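Local structure of KLLA0C04147p (Kluyveromyces lactis, 5H2D) at residues Phe92-Leu97 and Pro308-Thr313; Gly263-Ile268 and Leu288-Val293; Val277-Val282 and Thr313-Trp318. The protein binds ergosterol through its oxysterol-binding-protein-related (ORD) domain, the part of Osh1 described here, and probably transfers sterol between membranes. One frame throughout, in Å; residues are numbered along the deposited sequence.

Contact 1: residues Phe92-Leu97 and Pro308-Thr313; sequences FEDSTL and PKYDGT
Tyr310 reaches Asp94 with its phenol oxygen: OH donates to Asp94 OD2 at 2.7 Å, on the anti lone pair, the one turned away from OD1. The carboxylate oxygen lies at the edge of the Tyr310 ring and in its plane, while the carboxylate as a whole is turned 33° against that ring. Asp94 has CG anti to its own N (chi1 174°), which carries the carboxylate between the phenol and the helix start. There OD1 accepts from Thr96 N at 3.0 Å and from Thr96 OG1, both arriving from the same face of the carboxylate, so Asp94 is an N-cap whose second oxygen anchors the loop. A water donates to Tyr310 OH and Glu93 OE2 and accepts from Asp94 N at 3.0 Å, fixing the phenol from another direction.

The apolar half lies beside this. Leu97 CD2 sits 3.5 Å above one face of the Phe92 ring, toward its rim, and also touches Pro308 CB at 3.9 Å and Tyr310 CE1. Phe92 and Pro308 approach from opposite directions, CZ meeting CG at 3.5 Å. The pair of segments thus pins the loop between strands 276-281 and 314-319 to the start of helix 95-108, at the protein surface, with Trp267 of strand 265-272 edge-to-face with Tyr310 and Phe315 of strand 314-319 against Pro308.

Contact 2: residues Gly263-Ile268 and Leu288-Val293; sequences GGKEWI and LEEMQV
Lys265 NZ donates to Glu289 O at 2.9 Å, the one hydrogen bond between Gly263-Ile268 and Leu288-Val293. The amine comes in from above the carbonyl plane, 44° out of it, with a C=O...N angle of 130°, and is therefore not aligned with a lone pair. The lysine chain runs straight from CA to CD and then bends at chi3 (-73°), which tips NZ onto the loop backbone; the same nitrogen also bonds Ser287 O, one residue before the second segment. With an alanine in place of Lys265, the carbonyls of Ser287 and Glu289 would probably lose the amine they share, and the loop its one hydrogen bond across to this strand segment.

Strand 265-272 is one of the antiparallel strands of the incomplete beta barrel that forms the core of OSBP-family sterol-binding domains, and it begins with a classic beta bulge, in which Glu266 and Trp267 both face Val258 of strand 253-259. Lys265 and Ile268 point toward the loop that follows strand 276-281, whose touching part runs roughly parallel to the strand segment.

Van der Waals packing rests on Ile268. Its CD1 meets the loop backbone, 3.7 Å from both Glu290 C and Met291 N, while CG2 approaches Glu289 O at 3.6 Å. CD1 also lies against the side chain of Glu289, 3.8 Å from OE1. The apolar pair is with Met291, which bends at chi2 and brings its sulfur obliquely across the isoleucine, SD to Ile268 CG1 3.9 Å.

Contact 3: residues Val277-Val282 and Thr313-Trp318; sequences VSAKKV and TRFNVW
Strands 276-281 and 314-319 are neighbouring antiparallel strands of the ORD's incomplete beta barrel, and a classic beta bulge interrupts their pairing: Val317 and Trp318 both face Val277. The register shifts by one residue between Val277 and Ser278, and the short strand axes lie 138° apart in N-to-C direction, 4.6 Å at closest approach. Ala279 and Phe315 make a hydrogen-bonded pair with two reciprocal bonds, Ala279 N to Phe315 O and Phe315 N to Ala279 O, each 2.9 Å. At the bulge, Val277 N donates to Trp318 O, also at 2.9 Å, with an N-H...O angle of 164°.

On the face shared by Val277, Ala279, Phe315 and Trp318 the packing is apolar. Phe315 has CG between its backbone N and carbonyl carbon (chi1 53°), a setting that folds the ring back over the neighbouring strand: Ala279 O lies over one ring face and Ala279 CB makes an off-centre CH-pi contact, 4.2 Å from the centroid. Val277 CG2 meets Trp318 CE3 at 3.9 Å. Helix 95-108 packs against this side through Tyr101, Ile104 and Ser108. The side chain of Trp318 is about 13 Å from the bound ergosterol, so this is not a pocket-lining contact.

The other face is polar. Lys280 and Arg314 cross at a slant, Lys280 CE 3.4 Å from Arg314 CG, while Lys280 NZ turns to Gly312 O. The guanidinium of Arg314 meets Ser278 CB at its edge and in its plane. Next to it, Ser278 OG donates to Asn316 OD1 at 2.9 Å, in the plane of the amide carbonyl, and Asn316 ND2 is held by Ser305 OG.

In the fold
All three contacts draw one segment from the chain between strand 276-281 and strand 314-319, or from that second strand, but at different depths; none is wholly core. Contact 3 is strand pairing, partly buried and the most extensive, governed by backbone bonds. Contact 1 lies at the surface, where a late part of the excursion mixes a polar helix cap with apolar packing. Contact 2, partly buried, fastens an earlier part to strand 265-272 by a lysine and an isoleucine. Trp267 connects contacts 1 and 2 by bonding Thr96; the Glu266-Lys281 salt bridge ties contact 2 to contact 3, and segments 308-313 and 313-318 meet at Thr313.

Contact 1: residues Phe92-Leu97 and Pro308-Thr313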
ATOM      1  N   PHE A  92       7.674 -10.565  19.649  1.00 22.58           N
ATOM      2  CA  PHE A  92       6.817 -11.169  20.665  1.00 23.49           C
ATOM      3  C   PHE A  92       6.815 -12.690  20.530  1.00 27.52           C
ATOM      4  O   PHE A  92       6.584 -13.228  19.445  1.00 25.72           O
ATOM      5  CB  PHE A  92       5.393 -10.610  20.560  1.00 23.79           C
ATOM      6  CG  PHE A  92       5.328  -9.113  20.713  1.00 23.18           C
ATOM      7  CD1 PHE A  92       5.959  -8.489  21.777  1.00 26.75           C
ATOM      8  CD2 PHE A  92       4.669  -8.324  19.780  1.00 20.44           C
ATOM      9  CE1 PHE A  92       5.923  -7.111  21.917  1.00 23.89           C
ATOM     10  CE2 PHE A  92       4.629  -6.942  19.918  1.00 21.97           C
ATOM     11  CZ  PHE A  92       5.257  -6.335  20.982  1.00 25.15           C
ATOM     12  N   GLU A  93       7.081 -13.386  21.642  1.00 24.61           N
ATOM     13  CA  GLU A  93       7.115 -14.844  21.588  1.00 27.58           C
ATOM     14  C   GLU A  93       5.722 -15.434  21.402  1.00 23.52           C
ATOM     15  O   GLU A  93       5.573 -16.519  20.832  1.00 23.41           O
ATOM     16  CB  GLU A  93       7.775 -15.394  22.853  1.00 30.34           C
ATOM     17  CG  GLU A  93       7.123 -14.933  24.142  1.00 29.89           C
ATOM     18  CD  GLU A  93       5.888 -15.739  24.481  1.00 28.07           C
ATOM     19  OE1 GLU A  93       5.754 -16.859  23.943  1.00 32.55           O
ATOM     20  OE2 GLU A  93       5.048 -15.254  25.276  1.00 29.92           O
ATOM     21  N   ASP A  94       4.698 -14.723  21.847  1.00 24.43           N
ATOM     22  CA  ASP A  94       3.320 -15.190  21.788  1.00 18.65           C
ATOM     23  C   ASP A  94       2.755 -14.957  20.387  1.00 22.40           C
ATOM     24  O   ASP A  94       2.654 -13.811  19.941  1.00 22.04           O
ATOM     25  CB  ASP A  94       2.526 -14.435  22.855  1.00 20.51           C
ATOM     26  CG  ASP A  94       1.039 -14.712  22.820  1.00 19.55           C
ATOM     27  OD1 ASP A  94       0.562 -15.540  22.020  1.00 22.51           O
ATOM     28  OD2 ASP A  94       0.332 -14.084  23.648  1.00 25.10           O
ATOM     29  N   SER A  95       2.370 -16.033  19.695  1.00 23.20           N
ATOM     30  CA  SER A  95       1.929 -15.879  18.309  1.00 21.90           C
ATOM     31  C   SER A  95       0.671 -15.026  18.196  1.00 22.28           C
ATOM     32  O   SER A  95       0.494 -14.323  17.194  1.00 19.95           O
ATOM     33  CB  SER A  95       1.700 -17.245  17.659  1.00 22.96           C
ATOM     34  OG  SER A  95       0.643 -17.956  18.282  1.00 24.22           O
ATOM     35  N   THR A  96      -0.217 -15.071  19.204  1.00 20.09           N
ATOM     36  CA  THR A  96      -1.439 -14.270  19.127  1.00 19.62           C
ATOM     37  C   THR A  96      -1.147 -12.784  19.283  1.00 19.29           C
ATOM     38  O   THR A  96      -1.886 -11.954  18.739  1.00 19.55           O
ATOM     39  CB  THR A  96      -2.460 -14.715  20.180  1.00 22.67           C
ATOM     40  OG1 THR A  96      -1.992 -14.385  21.498  1.00 22.08           O
ATOM     41  CG2 THR A  96      -2.705 -16.209  20.075  1.00 25.46           C
ATOM     42  N   LEU A  97      -0.092 -12.433  20.024  1.00 19.75           N
ATOM     43  CA  LEU A  97       0.341 -11.044  20.132  1.00 19.98           C
ATOM     44  C   LEU A  97       1.061 -10.588  18.867  1.00 19.16           C
ATOM     45  O   LEU A  97       0.908  -9.432  18.452  1.00 17.96           O
ATOM     46  CB  LEU A  97       1.231 -10.865  21.368  1.00 20.29           C
ATOM     47  CG  LEU A  97       1.789  -9.471  21.684  1.00 23.08           C
ATOM     48  CD1 LEU A  97       0.677  -8.450  21.855  1.00 18.30           C
ATOM     49  CD2 LEU A  97       2.676  -9.496  22.930  1.00 23.11           C
ATOM     50  N   PRO A 308       2.864  -3.845  25.217  1.00 24.93           N
ATOM     51  CA  PRO A 308       1.754  -4.762  25.491  1.00 21.13           C
ATOM     52  C   PRO A 308       1.633  -5.096  26.968  1.00 23.09           C
ATOM     53  O   PRO A 308       2.614  -5.111  27.715  1.00 28.81           O
ATOM     54  CB  PRO A 308       2.109  -6.013  24.680  1.00 24.02           C
ATOM     55  CG  PRO A 308       3.162  -5.579  23.724  1.00 26.06           C
ATOM     56  CD  PRO A 308       3.893  -4.457  24.359  1.00 27.89           C
ATOM     57  N   LYS A 309       0.405  -5.380  27.372  1.00 22.26           N
ATOM     58  CA  LYS A 309       0.081  -5.733  28.746  1.00 22.12           C
ATOM     59  C   LYS A 309      -0.745  -7.008  28.738  1.00 22.04           C
ATOM     60  O   LYS A 309      -1.663  -7.156  27.928  1.00 19.86           O
ATOM     61  CB  LYS A 309      -0.699  -4.606  29.446  1.00 20.38           C
ATOM     62  CG  LYS A 309      -0.003  -3.262  29.490  1.00 27.17           C
ATOM     63  CD  LYS A 309       1.263  -3.300  30.333  1.00 29.28           C
ATOM     64  CE  LYS A 309       1.839  -1.900  30.503  1.00 36.55           C
ATOM     65  NZ  LYS A 309       3.025  -1.858  31.412  1.00 38.76           N
ATOM     66  N   TYR A 310      -0.422  -7.936  29.638  1.00 20.43           N
ATOM     67  CA  TYR A 310      -1.156  -9.190  29.725  1.00 19.09           C
ATOM     68  C   TYR A 310      -2.183  -9.211  30.851  1.00 20.51           C
ATOM     69  O   TYR A 310      -2.914 -10.198  30.986  1.00 19.47           O
ATOM     70  CB  TYR A 310      -0.178 -10.363  29.887  1.00 19.72           C
ATOM     71  CG  TYR A 310       0.375 -10.878  28.568  1.00 18.65           C
ATOM     72  CD1 TYR A 310       1.429 -10.227  27.930  1.00 20.59           C
ATOM     73  CD2 TYR A 310      -0.167 -12.004  27.962  1.00 16.83           C
ATOM     74  CE1 TYR A 310       1.935 -10.690  26.725  1.00 20.91           C
ATOM     75  CE2 TYR A 310       0.327 -12.472  26.748  1.00 21.96           C
ATOM     76  CZ  TYR A 310       1.378 -11.810  26.144  1.00 20.24           C
ATOM     77  OH  TYR A 310       1.888 -12.267  24.949  1.00 21.72           O
ATOM     78  N   ASP A 311      -2.280  -8.145  31.637  1.00 22.21           N
ATOM     79  CA  ASP A 311      -3.177  -8.130  32.789  1.00 24.93           C
ATOM     80  C   ASP A 311      -4.569  -7.605  32.461  1.00 26.63           C
ATOM     81  O   ASP A 311      -5.402  -7.495  33.367  1.00 28.16           O
ATOM     82  CB  ASP A 311      -2.565  -7.309  33.931  1.00 26.75           C
ATOM     83  CG  ASP A 311      -2.279  -5.866  33.546  1.00 28.12           C
ATOM     84  OD1 ASP A 311      -2.744  -5.410  32.477  1.00 26.23           O
ATOM     85  OD2 ASP A 311      -1.588  -5.172  34.328  1.00 31.33           O
ATOM     86  N   GLY A 312      -4.846  -7.275  31.195  1.00 24.70           N
ATOM     87  CA  GLY A 312      -6.155  -6.785  30.822  1.00 24.71           C
ATOM     88  C   GLY A 312      -6.306  -5.280  30.819  1.00 24.32           C
ATOM     89  O   GLY A 312      -7.376  -4.784  30.444  1.00 26.95           O
ATOM     90  N   THR A 313      -5.282  -4.535  31.225  1.00 22.89           N
ATOM     91  CA  THR A 313      -5.341  -3.091  31.081  1.00 22.48           C
ATOM     92  C   THR A 313      -5.060  -2.707  29.628  1.00 24.15           C
ATOM     93  O   THR A 313      -4.468  -3.471  28.865  1.00 22.51           O
ATOM     94  CB  THR A 313      -4.343  -2.396  32.010  1.00 25.14           C
ATOM     95  OG1 THR A 313      -3.011  -2.810  31.688  1.00 28.89           O
ATOM     96  CG2 THR A 313      -4.640  -2.734  33.472  1.00 25.83           C
TER
HETATM   97  O   HOH W   1       4.575 -12.417  23.738  1.00 27.47           O

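Contact 2: residues Gly263-Ile268 and Leu288-Val293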
ATOM      1  N   GLY A 263     -10.155 -20.998  18.974  1.00 28.21           N
ATOM      2  CA  GLY A 263     -11.241 -20.052  19.089  1.00 25.76           C
ATOM      3  C   GLY A 263     -11.285 -19.288  20.387  1.00 20.02           C
ATOM      4  O   GLY A 263     -12.273 -18.596  20.643  1.00 28.06           O
ATOM      5  N   GLY A 264     -10.254 -19.392  21.211  1.00 25.09           N
ATOM      6  CA  GLY A 264     -10.177 -18.585  22.410  1.00 26.16           C
ATOM      7  C   GLY A 264      -9.813 -17.148  22.107  1.00 26.10           C
ATOM      8  O   GLY A 264      -8.792 -16.888  21.462  1.00 25.69           O
ATOM      9  N   LYS A 265     -10.636 -16.209  22.561  1.00 24.45           N
ATOM     10  CA  LYS A 265     -10.343 -14.793  22.352  1.00 21.19           C
ATOM     11  C   LYS A 265      -9.171 -14.379  23.237  1.00 26.95           C
ATOM     12  O   LYS A 265      -9.217 -14.549  24.460  1.00 25.79           O
ATOM     13  CB  LYS A 265     -11.582 -13.948  22.645  1.00 25.57           C
ATOM     14  CG  LYS A 265     -11.416 -12.464  22.348  1.00 26.95           C
ATOM     15  CD  LYS A 265     -12.680 -11.679  22.662  1.00 25.79           C
ATOM     16  CE  LYS A 265     -13.772 -11.941  21.642  1.00 26.26           C
ATOM     17  NZ  LYS A 265     -15.037 -11.237  22.009  1.00 30.07           N
ATOM     18  N   GLU A 266      -8.106 -13.863  22.623  1.00 21.22           N
ATOM     19  CA  GLU A 266      -6.899 -13.496  23.350  1.00 21.50           C
ATOM     20  C   GLU A 266      -6.697 -11.999  23.470  1.00 20.54           C
ATOM     21  O   GLU A 266      -6.155 -11.536  24.477  1.00 20.19           O
ATOM     22  CB  GLU A 266      -5.660 -14.102  22.673  1.00 22.23           C
ATOM     23  CG  GLU A 266      -5.627 -15.631  22.663  1.00 24.47           C
ATOM     24  CD  GLU A 266      -4.728 -16.198  23.749  1.00 27.75           C
ATOM     25  OE1 GLU A 266      -4.375 -15.449  24.692  1.00 26.99           O
ATOM     26  OE2 GLU A 266      -4.349 -17.387  23.645  1.00 29.79           O
ATOM     27  N   TRP A 267      -7.104 -11.235  22.457  1.00 17.93           N
ATOM     28  CA  TRP A 267      -6.892  -9.797  22.426  1.00 21.40           C
ATOM     29  C   TRP A 267      -8.059  -9.147  21.700  1.00 19.77           C
ATOM     30  O   TRP A 267      -8.664  -9.749  20.809  1.00 17.39           O
ATOM     31  CB  TRP A 267      -5.584  -9.420  21.706  1.00 17.64           C
ATOM     32  CG  TRP A 267      -4.355 -10.145  22.164  1.00 17.27           C
ATOM     33  CD1 TRP A 267      -3.874 -11.333  21.686  1.00 20.20           C
ATOM     34  CD2 TRP A 267      -3.429  -9.711  23.165  1.00 18.08           C
ATOM     35  NE1 TRP A 267      -2.711 -11.667  22.335  1.00 20.62           N
ATOM     36  CE2 TRP A 267      -2.417 -10.691  23.252  1.00 20.27           C
ATOM     37  CE3 TRP A 267      -3.356  -8.592  23.994  1.00 17.80           C
ATOM     38  CZ2 TRP A 267      -1.350 -10.587  24.140  1.00 19.33           C
ATOM     39  CZ3 TRP A 267      -2.293  -8.483  24.871  1.00 21.17           C
ATOM     40  CH2 TRP A 267      -1.302  -9.475  24.936  1.00 21.64           C
ATOM     41  N   ILE A 268      -8.384  -7.918  22.105  1.00 18.00           N
ATOM     42  CA  ILE A 268      -9.275  -7.058  21.337  1.00 20.08           C
ATOM     43  C   ILE A 268      -8.549  -5.738  21.131  1.00 17.99           C
ATOM     44  O   ILE A 268      -7.626  -5.388  21.866  1.00 17.92           O
ATOM     45  CB  ILE A 268     -10.641  -6.821  22.018  1.00 20.01           C
ATOM     46  CG1 ILE A 268     -10.441  -6.297  23.446  1.00 22.62           C
ATOM     47  CG2 ILE A 268     -11.494  -8.093  21.966  1.00 21.48           C
ATOM     48  CD1 ILE A 268     -11.736  -5.971  24.175  1.00 29.08           C
ATOM     49  N   LEU A 288     -17.415 -12.380  25.300  1.00 33.94           N
ATOM     50  CA  LEU A 288     -17.993 -11.689  24.158  1.00 39.65           C
ATOM     51  C   LEU A 288     -17.534 -10.240  24.062  1.00 37.08           C
ATOM     52  O   LEU A 288     -17.946  -9.535  23.138  1.00 35.38           O
ATOM     53  CB  LEU A 288     -19.526 -11.745  24.223  1.00 43.17           C
ATOM     54  CG  LEU A 288     -20.239 -11.064  25.400  1.00 46.87           C
ATOM     55  CD1 LEU A 288     -20.222  -9.538  25.280  1.00 47.09           C
ATOM     56  CD2 LEU A 288     -21.669 -11.571  25.535  1.00 40.72           C
ATOM     57  N   GLU A 289     -16.691  -9.784  24.985  1.00 37.42           N
ATOM     58  CA  GLU A 289     -16.333  -8.374  25.039  1.00 36.75           C
ATOM     59  C   GLU A 289     -15.616  -7.935  23.770  1.00 36.40           C
ATOM     60  O   GLU A 289     -14.768  -8.654  23.232  1.00 33.01           O
ATOM     61  CB  GLU A 289     -15.441  -8.088  26.245  1.00 39.16           C
ATOM     62  CG  GLU A 289     -15.142  -6.606  26.429  1.00 44.57           C
ATOM     63  CD  GLU A 289     -13.933  -6.356  27.304  1.00 47.81           C
ATOM     64  OE1 GLU A 289     -13.513  -5.182  27.417  1.00 49.55           O
ATOM     65  OE2 GLU A 289     -13.397  -7.332  27.874  1.00 50.27           O
ATOM     66  N   GLU A 290     -15.958  -6.736  23.303  1.00 35.46           N
ATOM     67  CA  GLU A 290     -15.263  -6.072  22.212  1.00 36.49           C
ATOM     68  C   GLU A 290     -14.827  -4.692  22.683  1.00 37.11           C
ATOM     69  O   GLU A 290     -15.272  -4.195  23.720  1.00 35.98           O
ATOM     70  CB  GLU A 290     -16.145  -5.981  20.960  1.00 32.27           C
ATOM     71  CG  GLU A 290     -16.473  -7.345  20.381  1.00 36.58           C
ATOM     72  CD  GLU A 290     -17.607  -7.300  19.385  1.00 42.06           C
ATOM     73  OE1 GLU A 290     -17.972  -6.184  18.955  1.00 44.00           O
ATOM     74  OE2 GLU A 290     -18.134  -8.380  19.038  1.00 44.26           O
ATOM     75  N   MET A 291     -13.938  -4.070  21.914  1.00 35.24           N
ATOM     76  CA  MET A 291     -13.320  -2.830  22.358  1.00 34.97           C
ATOM     77  C   MET A 291     -14.351  -1.711  22.415  1.00 40.72           C
ATOM     78  O   MET A 291     -15.052  -1.445  21.433  1.00 39.18           O
ATOM     79  CB  MET A 291     -12.175  -2.439  21.429  1.00 30.99           C
ATOM     80  CG  MET A 291     -11.143  -1.540  22.072  1.00 30.56           C
ATOM     81  SD  MET A 291      -9.974  -2.471  23.075  1.00 33.03           S
ATOM     82  CE  MET A 291      -8.931  -1.160  23.702  1.00 26.63           C
ATOM     83  N   GLN A 292     -14.444  -1.069  23.579  1.00 43.73           N
ATOM     84  CA  GLN A 292     -15.229   0.150  23.733  1.00 49.59           C
ATOM     85  C   GLN A 292     -14.485   1.309  23.081  1.00 49.81           C
ATOM     86  O   GLN A 292     -13.322   1.568  23.409  1.00 52.24           O
ATOM     87  CB  GLN A 292     -15.462   0.436  25.215  1.00 48.54           C
ATOM     88  CG  GLN A 292     -16.912   0.609  25.622  1.00 53.57           C
ATOM     89  CD  GLN A 292     -17.048   1.213  27.013  1.00 59.49           C
ATOM     90  OE1 GLN A 292     -17.444   0.535  27.964  1.00 61.98           O
ATOM     91  NE2 GLN A 292     -16.714   2.494  27.136  1.00 57.35           N
ATOM     92  N   VAL A 293     -15.143   2.003  22.157  1.00 49.48           N
ATOM     93  CA  VAL A 293     -14.507   3.124  21.474  1.00 52.46           C
ATOM     94  C   VAL A 293     -14.417   4.322  22.420  1.00 49.15           C
ATOM     95  O   VAL A 293     -14.610   5.469  22.019  1.00 53.87           O
ATOM     96  CB  VAL A 293     -15.254   3.493  20.177  1.00 53.26           C
ATOM     97  CG1 VAL A 293     -16.628   4.071  20.493  1.00 51.82           C
ATOM     98  CG2 VAL A 293     -14.423   4.464  19.333  1.00 51.18           C
TER

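Contact 3: residues Val277-Val282 and Thr313-Trp318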
ATOM      1  N   VAL A 277      -5.144   3.571  17.706  1.00 16.77           N
ATOM      2  CA  VAL A 277      -5.697   2.268  18.049  1.00 18.27           C
ATOM      3  C   VAL A 277      -5.043   1.770  19.334  1.00 17.95           C
ATOM      4  O   VAL A 277      -3.819   1.853  19.484  1.00 19.76           O
ATOM      5  CB  VAL A 277      -5.500   1.241  16.921  1.00 18.55           C
ATOM      6  CG1 VAL A 277      -5.798  -0.159  17.437  1.00 18.81           C
ATOM      7  CG2 VAL A 277      -6.409   1.590  15.744  1.00 17.42           C
ATOM      8  N   SER A 278      -5.860   1.253  20.244  1.00 19.64           N
ATOM      9  CA  SER A 278      -5.426   0.695  21.517  1.00 20.84           C
ATOM     10  C   SER A 278      -5.910  -0.745  21.607  1.00 20.98           C
ATOM     11  O   SER A 278      -6.762  -1.185  20.836  1.00 18.03           O
ATOM     12  CB  SER A 278      -5.974   1.518  22.692  1.00 20.34           C
ATOM     13  OG  SER A 278      -5.453   2.838  22.670  1.00 34.02           O
ATOM     14  N   ALA A 279      -5.371  -1.490  22.571  1.00 18.43           N
ATOM     15  CA  ALA A 279      -5.703  -2.904  22.669  1.00 18.58           C
ATOM     16  C   ALA A 279      -5.677  -3.319  24.131  1.00 17.79           C
ATOM     17  O   ALA A 279      -5.180  -2.595  24.994  1.00 18.80           O
ATOM     18  CB  ALA A 279      -4.739  -3.774  21.855  1.00 20.63           C
ATOM     19  N   LYS A 280      -6.199  -4.511  24.391  1.00 18.69           N
ATOM     20  CA  LYS A 280      -6.131  -5.083  25.727  1.00 20.71           C
ATOM     21  C   LYS A 280      -6.159  -6.600  25.633  1.00 18.72           C
ATOM     22  O   LYS A 280      -6.709  -7.176  24.688  1.00 17.10           O
ATOM     23  CB  LYS A 280      -7.284  -4.587  26.607  1.00 25.65           C
ATOM     24  CG  LYS A 280      -8.618  -5.203  26.276  1.00 25.90           C
ATOM     25  CD  LYS A 280      -9.743  -4.203  26.511  1.00 36.31           C
ATOM     26  CE  LYS A 280      -9.532  -3.442  27.799  1.00 32.90           C
ATOM     27  NZ  LYS A 280      -9.373  -4.378  28.953  1.00 39.39           N
ATOM     28  N   LYS A 281      -5.536  -7.241  26.618  1.00 19.24           N
ATOM     29  CA  LYS A 281      -5.626  -8.683  26.739  1.00 21.43           C
ATOM     30  C   LYS A 281      -7.014  -9.069  27.222  1.00 23.69           C
ATOM     31  O   LYS A 281      -7.564  -8.451  28.138  1.00 22.09           O
ATOM     32  CB  LYS A 281      -4.571  -9.205  27.718  1.00 20.24           C
ATOM     33  CG  LYS A 281      -4.476 -10.733  27.781  1.00 19.95           C
ATOM     34  CD  LYS A 281      -3.583 -11.267  26.656  1.00 21.13           C
ATOM     35  CE  LYS A 281      -3.579 -12.799  26.578  1.00 22.47           C
ATOM     36  NZ  LYS A 281      -4.937 -13.380  26.417  1.00 22.37           N
ATOM     37  N   VAL A 282      -7.580 -10.079  26.587  1.00 18.08           N
ATOM     38  CA  VAL A 282      -8.834 -10.680  27.024  1.00 23.64           C
ATOM     39  C   VAL A 282      -8.493 -11.844  27.942  1.00 25.07           C
ATOM     40  O   VAL A 282      -7.684 -12.709  27.586  1.00 25.64           O
ATOM     41  CB  VAL A 282      -9.671 -11.141  25.821  1.00 24.66           C
ATOM     42  CG1 VAL A 282     -10.905 -11.893  26.287  1.00 25.08           C
ATOM     43  CG2 VAL A 282     -10.073  -9.938  24.969  1.00 22.52           C
ATOM     44  N   THR A 313      -5.282  -4.535  31.225  1.00 22.89           N
ATOM     45  CA  THR A 313      -5.341  -3.091  31.081  1.00 22.48           C
ATOM     46  C   THR A 313      -5.060  -2.707  29.628  1.00 24.15           C
ATOM     47  O   THR A 313      -4.468  -3.471  28.865  1.00 22.51           O
ATOM     48  CB  THR A 313      -4.343  -2.396  32.010  1.00 25.14           C
ATOM     49  OG1 THR A 313      -3.011  -2.810  31.688  1.00 28.89           O
ATOM     50  CG2 THR A 313      -4.640  -2.734  33.472  1.00 25.83           C
ATOM     51  N   ARG A 314      -5.510  -1.516  29.250  1.00 22.93           N
ATOM     52  CA  ARG A 314      -5.368  -1.072  27.868  1.00 23.36           C
ATOM     53  C   ARG A 314      -3.975  -0.516  27.611  1.00 24.82           C
ATOM     54  O   ARG A 314      -3.346   0.081  28.487  1.00 26.02           O
ATOM     55  CB  ARG A 314      -6.416  -0.009  27.531  1.00 29.90           C
ATOM     56  CG  ARG A 314      -7.841  -0.529  27.516  1.00 35.20           C
ATOM     57  CD  ARG A 314      -8.767   0.394  26.729  1.00 42.72           C
ATOM     58  NE  ARG A 314      -8.791   1.754  27.265  1.00 48.51           N
ATOM     59  CZ  ARG A 314      -8.108   2.774  26.753  1.00 48.06           C
ATOM     60  NH1 ARG A 314      -8.195   3.976  27.308  1.00 56.00           N
ATOM     61  NH2 ARG A 314      -7.343   2.598  25.684  1.00 47.36           N
ATOM     62  N   PHE A 315      -3.494  -0.705  26.380  1.00 18.73           N
ATOM     63  CA  PHE A 315      -2.219  -0.134  25.976  1.00 19.72           C
ATOM     64  C   PHE A 315      -2.334   0.400  24.556  1.00 19.39           C
ATOM     65  O   PHE A 315      -3.048  -0.174  23.729  1.00 20.56           O
ATOM     66  CB  PHE A 315      -1.077  -1.157  26.069  1.00 21.22           C
ATOM     67  CG  PHE A 315      -1.342  -2.444  25.338  1.00 21.51           C
ATOM     68  CD1 PHE A 315      -2.099  -3.450  25.926  1.00 22.31           C
ATOM     69  CD2 PHE A 315      -0.812  -2.662  24.077  1.00 21.31           C
ATOM     70  CE1 PHE A 315      -2.338  -4.644  25.270  1.00 18.81           C
ATOM     71  CE2 PHE A 315      -1.044  -3.856  23.411  1.00 23.09           C
ATOM     72  CZ  PHE A 315      -1.812  -4.848  24.004  1.00 21.20           C
ATOM     73  N   ASN A 316      -1.644   1.509  24.298  1.00 22.23           N
ATOM     74  CA  ASN A 316      -1.605   2.082  22.958  1.00 20.97           C
ATOM     75  C   ASN A 316      -0.736   1.230  22.046  1.00 23.02           C
ATOM     76  O   ASN A 316       0.301   0.703  22.460  1.00 23.00           O
ATOM     77  CB  ASN A 316      -1.070   3.511  23.013  1.00 24.50           C
ATOM     78  CG  ASN A 316      -1.985   4.443  23.778  1.00 30.31           C
ATOM     79  OD1 ASN A 316      -3.204   4.281  23.756  1.00 36.67           O
ATOM     80  ND2 ASN A 316      -1.401   5.422  24.467  1.00 36.29           N
ATOM     81  N   VAL A 317      -1.166   1.087  20.791  1.00 18.68           N
ATOM     82  CA  VAL A 317      -0.427   0.322  19.800  1.00 18.21           C
ATOM     83  C   VAL A 317      -0.029   1.180  18.609  1.00 20.61           C
ATOM     84  O   VAL A 317       1.093   1.060  18.102  1.00 20.95           O
ATOM     85  CB  VAL A 317      -1.227  -0.915  19.330  1.00 18.55           C
ATOM     86  CG1 VAL A 317      -1.461  -1.877  20.492  1.00 22.12           C
ATOM     87  CG2 VAL A 317      -2.544  -0.499  18.717  1.00 28.60           C
ATOM     88  N   TRP A 318      -0.922   2.057  18.149  1.00 17.18           N
ATOM     89  CA  TRP A 318      -0.659   2.853  16.956  1.00 18.42           C
ATOM     90  C   TRP A 318      -1.281   4.239  17.085  1.00 15.38           C
ATOM     91  O   TRP A 318      -2.395   4.381  17.595  1.00 16.64           O
ATOM     92  CB  TRP A 318      -1.200   2.144  15.703  1.00 15.54           C
ATOM     93  CG  TRP A 318      -1.195   3.036  14.509  1.00 14.52           C
ATOM     94  CD1 TRP A 318      -0.128   3.322  13.703  1.00 15.63           C
ATOM     95  CD2 TRP A 318      -2.294   3.804  14.011  1.00 14.72           C
ATOM     96  NE1 TRP A 318      -0.498   4.223  12.734  1.00 13.95           N
ATOM     97  CE2 TRP A 318      -1.824   4.530  12.897  1.00 14.05           C
ATOM     98  CE3 TRP A 318      -3.628   3.947  14.396  1.00 16.64           C
ATOM     99  CZ2 TRP A 318      -2.648   5.377  12.155  1.00 14.60           C
ATOM    100  CZ3 TRP A 318      -4.449   4.793  13.660  1.00 18.16           C
ATOM    101  CH2 TRP A 318      -3.949   5.500  12.556  1.00 16.78           C
TER
HETATM  102  O   HOH W   2      -3.981  -6.081  28.697  1.00 22.15           O